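R.Pab1 family restriction endonuclease (Campylobacter coli, PDB 7CFA) acts as a restriction DNA glycosylase that, like its R.PabI relatives, probably excises a base from its DNA recognition sequence, leaving an abasic site prone to strand cleavage. Local coordinates at residues Q231-E234 against F235-S239; F98-K101 against N102-N106; Y77-S80 against D81-Q85. The protein carries 2 engineered substitutions. All blocks are in the same frame, centred on the assembly; numbering follows the deposited sequence.

Contact 1 (Q231-E234 against F235-S239); sequences QIIE and FILNS
Gln231, Ile232, Ile233 and Glu234 offer their carbonyls to the amides of Phe235, Ile236, Leu237 and Asn238 in turn, an unbroken alpha-helical run that ends where Asn238 leaves helical geometry. Two pairs of aliphatic side chains follow the same four-residue spacing. Ile232 and Ile236 lie side by side and point the same way, CG2 of Ile232 being 3.8 Å from CD1 of Ile236; Ile233 and Leu237 repeat this, with Ile233 CG2 at 3.8 Å from Leu237 CD1. The branched chains also lean on the backbone, for Ile236 CG1 sits 3.2 Å from Ile232 O. These are the last turns of the amphipathic helix 223-237: Ile232 packs on Ser80 of helix 79-88 and on Phe66, Ile233 and Leu237 pack on helix 94-106, and Ile236, between them, touches both helices, so branched hydrocarbon suits all four places. Another flank carries the polar pair Glu234 and Asn238. Glu234 bends at its second torsion (chi2 71°), which turns the carboxylate along the helix toward its end, and OE2 accepts a hydrogen bond from Asn238 ND2 at 3.2 Å. The amide does not lie flat against the acid: the two planes are 73° apart, and the nitrogen meets OE2 from 41° above the carboxylate plane. The other oxygen, OE1, forms a salt bridge with Lys101 of helix 94-106, and the two partners together limit how the carboxylate can rotate. Asparagine, which readily adopts non-helical backbone angles, suits the exit. Beyond it the chain curls back: Ser239 N reaches Ile236 O at 3.1 Å, and the Ser239 hydroxyl donates from OG to Phe235 O at 2.6 Å. The same OG stands 4.2 Å above the centre of one face of the Phe235 ring.

Contact 2 (F98-K101 against N102-N106); sequences FGIK and NFLEN
Ile100 and Leu104, one turn apart in helix 94-106, form the close-packed side of this contact. Their side chains run alongside each other in the same direction, with Ile100 CG2 at 4.0 Å from Leu104 CD1, and Leu104 CG rests 3.2 Å from Ile100 O, the same carbonyl that accepts the Leu104 amide at 2.9 Å. Both are buried against helix 223-237, where Ile100 meets Ile233 and Leu104 meets Val229 and Leu230, a setting that suits branched hydrocarbon. Phe103 leaves the helix with CG opposite its own backbone N (chi1 169°); its ring has a cation-pi contact with Lys216 and packs on Ala128 of the second subunit, so this turn also borders the dimer interface. The opposite character belongs to Phe98, Gly99, Asn102 and Glu105, which are exposed. There the Asn102 amide nitrogen makes a nearly straight backbone bond to Phe98 O (2.8 Å, 171°), whereas its side-chain ND2 is badly angled for that oxygen. Lys101 stretches out fully extended, and Glu105 comes across its methylenes: OE2 is 3.3 Å from Lys101 CE but 4.4 Å from NZ. The two charges are therefore near neighbours without forming a salt bridge, and the ammonium group is instead held by Glu234 of helix 223-237. Glu105 also touches a crystal neighbour, which may influence its pose. With one acid bound and another close by, the lysine probably keeps its positive charge, and the attraction to Glu105 is likely to be diffuse rather than directional.

Contact 3 (Y77-S80 against D81-Q85); sequences YELS and DIIFQ
Leu79 sends CG opposite its backbone N (chi1 176°) and then turns at chi2 (60°), while Ile83 carries CG1 beside its own N, and these torsions lay the two side chains next to each other, pointing the same way, with Leu79 CD1 at 4.2 Å from Ile83 CD1. They form an apolar stripe facing helix 208-219, where Leu79 meets Phe211 and Phe218 and Ile83 meets Leu212 and Leu215. On the adjoining flank, Ser80 holds OG between its backbone N and carbonyl carbon (chi1 67°), so that OG, pointing back to the loop before the helix, accepts Tyr77 N at 3.0 Å; the small hydroxyl also bonds to Tyr55 O. Glu78 O receives the Ile82 amide at 2.8 Å, nearly along the C=O axis, and Ile82 CG1 crowds the same oxygen at 3.1 Å. Glu78 CG lies 3.5 Å over the centre of the Tyr77 ring. Gln85 NE2 donates to Asp81 OD2 at 2.9 Å from above the carboxylate plane. The negative charge of Asp81 in the first turn probably interacts favourably with the helix dipole. The whole is an alpha-helix N-terminus: strand 73-76 leads into Glu78, which occupies the N-cap position though its carboxylate is engaged by Lys20, Trp51 and Gly54, and helix 79-88 follows, packed among strand 8-13 and helices 208-219 and 223-237.

How the contacts relate
Along the chain the order is contact 3, contact 2, contact 1, on helices 79-88, 94-106 and 223-237 respectively. Contact 1, on the last helix, touches both others; its centre is about 11 Å from that of contact 3 and about 13 Å from that of contact 2. Contacts 2 and 3 have centres about 18 Å apart and nearest atoms about 6 Å apart, so they do not touch, although their helices are consecutive. A helix near the end of the chain thus packs on two from its first half, joining distant parts of the sequence in a helical layer distinct from the large antiparallel sheet. Contact 2 additionally reaches the second subunit.

Contact 1 (Q231-E234 against F235-S239)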
ATOM      1  N   GLN A 231      24.130  11.469  13.330  1.00 52.91           N
ATOM      2  CA  GLN A 231      24.974  10.515  14.044  1.00 56.70           C
ATOM      3  C   GLN A 231      25.885   9.761  13.083  1.00 60.65           C
ATOM      4  O   GLN A 231      27.036   9.453  13.417  1.00 63.06           O
ATOM      5  CB  GLN A 231      24.108   9.536  14.839  1.00 61.20           C
ATOM      6  CG  GLN A 231      23.326  10.171  15.978  1.00 59.28           C
ATOM      7  CD  GLN A 231      24.213  10.605  17.129  1.00 67.42           C
ATOM      8  OE1 GLN A 231      25.225   9.970  17.420  1.00 69.22           O
ATOM      9  NE2 GLN A 231      23.836  11.694  17.788  1.00 70.45           N
ATOM     10  N   ILE A 232      25.387   9.460  11.881  1.00 55.11           N
ATOM     11  CA  ILE A 232      26.184   8.741  10.894  1.00 55.80           C
ATOM     12  C   ILE A 232      27.309   9.622  10.365  1.00 52.80           C
ATOM     13  O   ILE A 232      28.448   9.167  10.205  1.00 52.48           O
ATOM     14  CB  ILE A 232      25.278   8.226   9.761  1.00 52.35           C
ATOM     15  CG1 ILE A 232      24.349   7.131  10.289  1.00 48.65           C
ATOM     16  CG2 ILE A 232      26.107   7.725   8.585  1.00 47.58           C
ATOM     17  CD1 ILE A 232      23.415   6.560   9.246  1.00 45.61           C
ATOM     18  N   ILE A 233      27.013  10.894  10.083  1.00 51.44           N
ATOM     19  CA  ILE A 233      28.044  11.800   9.582  1.00 57.54           C
ATOM     20  C   ILE A 233      29.138  11.993  10.624  1.00 60.72           C
ATOM     21  O   ILE A 233      30.332  11.991  10.301  1.00 69.47           O
ATOM     22  CB  ILE A 233      27.421  13.144   9.158  1.00 58.99           C
ATOM     23  CG1 ILE A 233      26.474  12.944   7.972  1.00 61.50           C
ATOM     24  CG2 ILE A 233      28.506  14.148   8.804  1.00 60.06           C
ATOM     25  CD1 ILE A 233      25.808  14.221   7.500  1.00 63.85           C
ATOM     26  N   GLU A 234      28.750  12.148  11.894  1.00 60.62           N
ATOM     27  CA  GLU A 234      29.736  12.326  12.955  1.00 66.05           C
ATOM     28  C   GLU A 234      30.606  11.085  13.115  1.00 69.48           C
ATOM     29  O   GLU A 234      31.814  11.194  13.355  1.00 65.14           O
ATOM     30  CB  GLU A 234      29.033  12.664  14.269  1.00 70.22           C
ATOM     31  CG  GLU A 234      29.964  13.122  15.382  1.00 82.98           C
ATOM     32  CD  GLU A 234      30.530  14.509  15.139  1.00 98.43           C
ATOM     33  OE1 GLU A 234      29.958  15.253  14.313  1.00 98.99           O
ATOM     34  OE2 GLU A 234      31.548  14.856  15.773  1.00102.12           O
ATOM     35  N   PHE A 235      30.010   9.897  12.978  1.00 68.19           N
ATOM     36  CA  PHE A 235      30.780   8.664  13.093  1.00 63.19           C
ATOM     37  C   PHE A 235      31.754   8.509  11.934  1.00 59.30           C
ATOM     38  O   PHE A 235      32.891   8.066  12.126  1.00 64.16           O
ATOM     39  CB  PHE A 235      29.836   7.463  13.168  1.00 58.82           C
ATOM     40  CG  PHE A 235      30.528   6.134  13.038  1.00 56.24           C
ATOM     41  CD1 PHE A 235      31.149   5.551  14.130  1.00 57.18           C
ATOM     42  CD2 PHE A 235      30.549   5.463  11.825  1.00 61.76           C
ATOM     43  CE1 PHE A 235      31.784   4.327  14.015  1.00 56.71           C
ATOM     44  CE2 PHE A 235      31.182   4.240  11.703  1.00 66.82           C
ATOM     45  CZ  PHE A 235      31.800   3.670  12.799  1.00 61.23           C
ATOM     46  N   ILE A 236      31.325   8.868  10.722  1.00 61.40           N
ATOM     47  CA  ILE A 236      32.200   8.743   9.561  1.00 56.62           C
ATOM     48  C   ILE A 236      33.326   9.768   9.625  1.00 59.68           C
ATOM     49  O   ILE A 236      34.489   9.448   9.353  1.00 59.25           O
ATOM     50  CB  ILE A 236      31.380   8.871   8.264  1.00 53.41           C
ATOM     51  CG1 ILE A 236      30.392   7.707   8.147  1.00 47.15           C
ATOM     52  CG2 ILE A 236      32.295   8.918   7.050  1.00 47.93           C
ATOM     53  CD1 ILE A 236      29.490   7.781   6.931  1.00 46.57           C
ATOM     54  N   LEU A 237      33.003  11.009   9.999  1.00 63.06           N
ATOM     55  CA  LEU A 237      34.025  12.050  10.078  1.00 62.99           C
ATOM     56  C   LEU A 237      35.105  11.696  11.094  1.00 67.96           C
ATOM     57  O   LEU A 237      36.286  12.000  10.887  1.00 65.58           O
ATOM     58  CB  LEU A 237      33.381  13.393  10.426  1.00 60.62           C
ATOM     59  CG  LEU A 237      32.637  14.106   9.295  1.00 60.80           C
ATOM     60  CD1 LEU A 237      31.932  15.351   9.810  1.00 55.81           C
ATOM     61  CD2 LEU A 237      33.597  14.459   8.171  1.00 57.76           C
ATOM     62  N   ASN A 238      34.723  11.048  12.196  1.00 69.62           N
ATOM     63  CA  ASN A 238      35.661  10.670  13.247  1.00 76.39           C
ATOM     64  C   ASN A 238      36.276   9.293  13.022  1.00 81.04           C
ATOM     65  O   ASN A 238      36.660   8.624  13.991  1.00 87.93           O
ATOM     66  CB  ASN A 238      34.973  10.731  14.611  1.00 76.71           C
ATOM     67  CG  ASN A 238      34.515  12.131  14.968  1.00 79.51           C
ATOM     68  OD1 ASN A 238      35.151  13.117  14.597  1.00 83.55           O
ATOM     69  ND2 ASN A 238      33.405  12.225  15.689  1.00 81.49           N
ATOM     70  N   SER A 239      36.385   8.855  11.772  1.00 76.72           N
ATOM     71  CA  SER A 239      36.964   7.553  11.466  1.00 72.36           C
ATOM     72  C   SER A 239      38.313   7.706  10.773  1.00 66.65           C
ATOM     73  O   SER A 239      38.817   8.817  10.614  1.00 74.88           O
ATOM     74  CB  SER A 239      36.011   6.736  10.591  1.00 79.37           C
ATOM     75  OG  SER A 239      34.781   6.508  11.257  1.00 93.46           O
TER

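Contact 2 (F98-K101 against N102-N106)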
ATOM      1  N   PHE A  98      30.755  17.895   5.994  1.00 67.92           N
ATOM      2  CA  PHE A  98      30.497  19.053   6.844  1.00 64.24           C
ATOM      3  C   PHE A  98      29.392  19.926   6.265  1.00 62.18           C
ATOM      4  O   PHE A  98      28.562  20.459   7.009  1.00 62.73           O
ATOM      5  CB  PHE A  98      31.777  19.865   7.040  1.00 64.02           C
ATOM      6  CG  PHE A  98      32.669  19.337   8.127  1.00 69.85           C
ATOM      7  CD1 PHE A  98      33.911  18.804   7.827  1.00 72.04           C
ATOM      8  CD2 PHE A  98      32.261  19.367   9.450  1.00 78.71           C
ATOM      9  CE1 PHE A  98      34.732  18.315   8.824  1.00 75.48           C
ATOM     10  CE2 PHE A  98      33.077  18.879  10.455  1.00 82.60           C
ATOM     11  CZ  PHE A  98      34.314  18.351  10.140  1.00 79.00           C
ATOM     12  N   GLY A  99      29.368  20.084   4.939  1.00 58.31           N
ATOM     13  CA  GLY A  99      28.307  20.860   4.317  1.00 50.30           C
ATOM     14  C   GLY A  99      26.937  20.247   4.534  1.00 59.64           C
ATOM     15  O   GLY A  99      25.956  20.960   4.760  1.00 59.80           O
ATOM     16  N   ILE A 100      26.851  18.918   4.471  1.00 50.74           N
ATOM     17  CA  ILE A 100      25.588  18.250   4.767  1.00 54.29           C
ATOM     18  C   ILE A 100      25.253  18.388   6.247  1.00 55.55           C
ATOM     19  O   ILE A 100      24.088  18.568   6.620  1.00 57.55           O
ATOM     20  CB  ILE A 100      25.644  16.774   4.330  1.00 49.14           C
ATOM     21  CG1 ILE A 100      25.991  16.669   2.845  1.00 51.51           C
ATOM     22  CG2 ILE A 100      24.316  16.083   4.604  1.00 46.81           C
ATOM     23  CD1 ILE A 100      26.084  15.243   2.341  1.00 46.64           C
ATOM     24  N   LYS A 101      26.268  18.318   7.110  1.00 54.03           N
ATOM     25  CA  LYS A 101      26.038  18.446   8.546  1.00 58.63           C
ATOM     26  C   LYS A 101      25.477  19.821   8.894  1.00 63.29           C
ATOM     27  O   LYS A 101      24.475  19.932   9.608  1.00 66.49           O
ATOM     28  CB  LYS A 101      27.338  18.183   9.308  1.00 59.85           C
ATOM     29  CG  LYS A 101      27.225  18.347  10.814  1.00 58.88           C
ATOM     30  CD  LYS A 101      28.562  18.094  11.492  1.00 67.55           C
ATOM     31  CE  LYS A 101      28.484  18.355  12.988  1.00 71.38           C
ATOM     32  NZ  LYS A 101      29.792  18.113  13.655  1.00 78.09           N
ATOM     33  N   ASN A 102      26.112  20.884   8.392  1.00 61.79           N
ATOM     34  CA  ASN A 102      25.622  22.230   8.670  1.00 68.15           C
ATOM     35  C   ASN A 102      24.250  22.467   8.055  1.00 62.88           C
ATOM     36  O   ASN A 102      23.434  23.200   8.624  1.00 70.02           O
ATOM     37  CB  ASN A 102      26.622  23.272   8.164  1.00 79.21           C
ATOM     38  CG  ASN A 102      27.932  23.244   8.929  1.00 88.47           C
ATOM     39  OD1 ASN A 102      27.972  22.856  10.097  1.00 95.04           O
ATOM     40  ND2 ASN A 102      29.012  23.660   8.275  1.00 90.47           N
ATOM     41  N   PHE A 103      23.977  21.859   6.899  1.00 62.54           N
ATOM     42  CA  PHE A 103      22.666  22.002   6.275  1.00 60.11           C
ATOM     43  C   PHE A 103      21.578  21.361   7.125  1.00 63.44           C
ATOM     44  O   PHE A 103      20.499  21.941   7.299  1.00 68.38           O
ATOM     45  CB  PHE A 103      22.685  21.389   4.875  1.00 58.27           C
ATOM     46  CG  PHE A 103      21.322  21.256   4.250  1.00 59.00           C
ATOM     47  CD1 PHE A 103      20.715  22.343   3.644  1.00 58.02           C
ATOM     48  CD2 PHE A 103      20.654  20.042   4.261  1.00 54.83           C
ATOM     49  CE1 PHE A 103      19.464  22.224   3.069  1.00 62.39           C
ATOM     50  CE2 PHE A 103      19.404  19.916   3.689  1.00 60.05           C
ATOM     51  CZ  PHE A 103      18.808  21.009   3.091  1.00 61.90           C
ATOM     52  N   LEU A 104      21.837  20.166   7.658  1.00 62.21           N
ATOM     53  CA  LEU A 104      20.828  19.484   8.460  1.00 62.78           C
ATOM     54  C   LEU A 104      20.659  20.136   9.825  1.00 66.38           C
ATOM     55  O   LEU A 104      19.576  20.055  10.416  1.00 63.32           O
ATOM     56  CB  LEU A 104      21.194  18.008   8.608  1.00 55.70           C
ATOM     57  CG  LEU A 104      21.228  17.222   7.297  1.00 57.66           C
ATOM     58  CD1 LEU A 104      21.652  15.786   7.538  1.00 52.74           C
ATOM     59  CD2 LEU A 104      19.873  17.278   6.611  1.00 55.21           C
ATOM     60  N   GLU A 105      21.709  20.784  10.337  1.00 72.75           N
ATOM     61  CA  GLU A 105      21.605  21.459  11.628  1.00 74.28           C
ATOM     62  C   GLU A 105      20.763  22.723  11.525  1.00 83.55           C
ATOM     63  O   GLU A 105      20.007  23.050  12.448  1.00100.10           O
ATOM     64  CB  GLU A 105      22.999  21.791  12.165  1.00 74.86           C
ATOM     65  CG  GLU A 105      23.791  20.589  12.655  1.00 76.69           C
ATOM     66  CD  GLU A 105      25.177  20.964  13.150  1.00 84.52           C
ATOM     67  OE1 GLU A 105      25.601  22.116  12.921  1.00 88.44           O
ATOM     68  OE2 GLU A 105      25.841  20.107  13.769  1.00 86.03           O
ATOM     69  N   ASN A 106      20.874  23.448  10.411  1.00 74.18           N
ATOM     70  CA  ASN A 106      20.143  24.693  10.231  1.00 76.77           C
ATOM     71  C   ASN A 106      18.766  24.503   9.611  1.00 77.77           C
ATOM     72  O   ASN A 106      17.949  25.429   9.661  1.00 86.14           O
ATOM     73  CB  ASN A 106      20.952  25.663   9.362  1.00 81.42           C
ATOM     74  CG  ASN A 106      22.182  26.199  10.070  1.00 94.46           C
ATOM     75  OD1 ASN A 106      22.159  26.462  11.273  1.00102.16           O
ATOM     76  ND2 ASN A 106      23.266  26.368   9.322  1.00 95.67           N
TER

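Contact 3 (Y77-S80 against D81-Q85)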
ATOM      1  N   TYR A  77      24.779   0.631   7.066  1.00 53.67           N
ATOM      2  CA  TYR A  77      24.114  -0.323   6.188  1.00 55.54           C
ATOM      3  C   TYR A  77      23.767   0.368   4.878  1.00 48.74           C
ATOM      4  O   TYR A  77      23.260   1.495   4.886  1.00 51.26           O
ATOM      5  CB  TYR A  77      22.855  -0.886   6.861  1.00 59.41           C
ATOM      6  CG  TYR A  77      22.081  -1.887   6.034  1.00 61.51           C
ATOM      7  CD1 TYR A  77      22.650  -3.095   5.652  1.00 61.18           C
ATOM      8  CD2 TYR A  77      20.766  -1.636   5.662  1.00 66.58           C
ATOM      9  CE1 TYR A  77      21.938  -4.015   4.903  1.00 63.10           C
ATOM     10  CE2 TYR A  77      20.046  -2.548   4.916  1.00 61.18           C
ATOM     11  CZ  TYR A  77      20.635  -3.736   4.539  1.00 63.36           C
ATOM     12  OH  TYR A  77      19.918  -4.647   3.794  1.00 66.36           O
ATOM     13  N   GLU A  78      24.052  -0.307   3.765  1.00 42.27           N
ATOM     14  CA  GLU A  78      23.714   0.170   2.429  1.00 40.12           C
ATOM     15  C   GLU A  78      24.233   1.578   2.165  1.00 37.23           C
ATOM     16  O   GLU A  78      25.428   1.762   1.923  1.00 45.51           O
ATOM     17  CB  GLU A  78      22.200   0.101   2.212  1.00 39.94           C
ATOM     18  CG  GLU A  78      21.694  -1.326   2.073  1.00 52.19           C
ATOM     19  CD  GLU A  78      20.258  -1.406   1.600  1.00 55.05           C
ATOM     20  OE1 GLU A  78      19.467  -0.493   1.915  1.00 60.22           O
ATOM     21  OE2 GLU A  78      19.924  -2.389   0.905  1.00 56.86           O
ATOM     22  N   LEU A  79      23.343   2.574   2.214  1.00 39.86           N
ATOM     23  CA  LEU A  79      23.719   3.934   1.831  1.00 43.87           C
ATOM     24  C   LEU A  79      24.866   4.461   2.686  1.00 52.29           C
ATOM     25  O   LEU A  79      25.857   4.983   2.160  1.00 56.25           O
ATOM     26  CB  LEU A  79      22.506   4.860   1.931  1.00 43.98           C
ATOM     27  CG  LEU A  79      22.782   6.341   1.656  1.00 49.09           C
ATOM     28  CD1 LEU A  79      23.332   6.535   0.250  1.00 48.01           C
ATOM     29  CD2 LEU A  79      21.525   7.171   1.864  1.00 40.33           C
ATOM     30  N   SER A  80      24.753   4.333   4.010  1.00 44.47           N
ATOM     31  CA  SER A  80      25.796   4.868   4.880  1.00 40.13           C
ATOM     32  C   SER A  80      27.073   4.046   4.800  1.00 40.98           C
ATOM     33  O   SER A  80      28.170   4.593   4.960  1.00 49.16           O
ATOM     34  CB  SER A  80      25.299   4.938   6.323  1.00 39.94           C
ATOM     35  OG  SER A  80      25.091   3.642   6.855  1.00 43.47           O
ATOM     36  N   ASP A  81      26.957   2.738   4.557  1.00 42.64           N
ATOM     37  CA  ASP A  81      28.151   1.926   4.359  1.00 48.86           C
ATOM     38  C   ASP A  81      28.857   2.282   3.058  1.00 46.17           C
ATOM     39  O   ASP A  81      30.090   2.229   2.989  1.00 58.65           O
ATOM     40  CB  ASP A  81      27.794   0.441   4.379  1.00 48.88           C
ATOM     41  CG  ASP A  81      29.009  -0.448   4.218  1.00 62.14           C
ATOM     42  OD1 ASP A  81      29.947  -0.317   5.032  1.00 68.23           O
ATOM     43  OD2 ASP A  81      29.027  -1.276   3.284  1.00 67.30           O
ATOM     44  N   ILE A  82      28.098   2.641   2.020  1.00 47.79           N
ATOM     45  CA  ILE A  82      28.708   3.094   0.773  1.00 48.74           C
ATOM     46  C   ILE A  82      29.472   4.391   1.003  1.00 49.62           C
ATOM     47  O   ILE A  82      30.620   4.543   0.571  1.00 47.84           O
ATOM     48  CB  ILE A  82      27.637   3.256  -0.320  1.00 46.58           C
ATOM     49  CG1 ILE A  82      27.079   1.892  -0.728  1.00 48.08           C
ATOM     50  CG2 ILE A  82      28.209   3.985  -1.527  1.00 42.82           C
ATOM     51  CD1 ILE A  82      25.763   1.971  -1.477  1.00 44.67           C
ATOM     52  N   ILE A  83      28.846   5.341   1.701  1.00 41.88           N
ATOM     53  CA  ILE A  83      29.498   6.616   1.975  1.00 44.19           C
ATOM     54  C   ILE A  83      30.706   6.424   2.881  1.00 51.14           C
ATOM     55  O   ILE A  83      31.724   7.109   2.721  1.00 54.44           O
ATOM     56  CB  ILE A  83      28.477   7.603   2.569  1.00 45.19           C
ATOM     57  CG1 ILE A  83      27.394   7.916   1.533  1.00 42.23           C
ATOM     58  CG2 ILE A  83      29.157   8.882   3.041  1.00 42.22           C
ATOM     59  CD1 ILE A  83      26.312   8.846   2.029  1.00 44.27           C
ATOM     60  N   PHE A  84      30.630   5.483   3.825  1.00 53.64           N
ATOM     61  CA  PHE A  84      31.756   5.232   4.719  1.00 51.11           C
ATOM     62  C   PHE A  84      32.971   4.730   3.949  1.00 52.50           C
ATOM     63  O   PHE A  84      34.098   5.178   4.187  1.00 50.55           O
ATOM     64  CB  PHE A  84      31.351   4.229   5.798  1.00 47.77           C
ATOM     65  CG  PHE A  84      32.491   3.791   6.677  1.00 46.33           C
ATOM     66  CD1 PHE A  84      32.883   4.560   7.759  1.00 51.21           C
ATOM     67  CD2 PHE A  84      33.165   2.607   6.422  1.00 52.39           C
ATOM     68  CE1 PHE A  84      33.930   4.158   8.570  1.00 59.94           C
ATOM     69  CE2 PHE A  84      34.213   2.202   7.228  1.00 58.13           C
ATOM     70  CZ  PHE A  84      34.596   2.978   8.303  1.00 61.46           C
ATOM     71  N   GLN A  85      32.761   3.789   3.024  1.00 52.58           N
ATOM     72  CA  GLN A  85      33.886   3.208   2.296  1.00 60.16           C
ATOM     73  C   GLN A  85      34.536   4.227   1.368  1.00 63.51           C
ATOM     74  O   GLN A  85      35.764   4.255   1.231  1.00 64.20           O
ATOM     75  CB  GLN A  85      33.431   1.978   1.511  1.00 57.90           C
ATOM     76  CG  GLN A  85      32.973   0.817   2.380  1.00 58.59           C
ATOM     77  CD  GLN A  85      32.677  -0.435   1.575  1.00 74.87           C
ATOM     78  OE1 GLN A  85      33.451  -0.822   0.697  1.00 81.55           O
ATOM     79  NE2 GLN A  85      31.550  -1.074   1.867  1.00 71.96           N
TER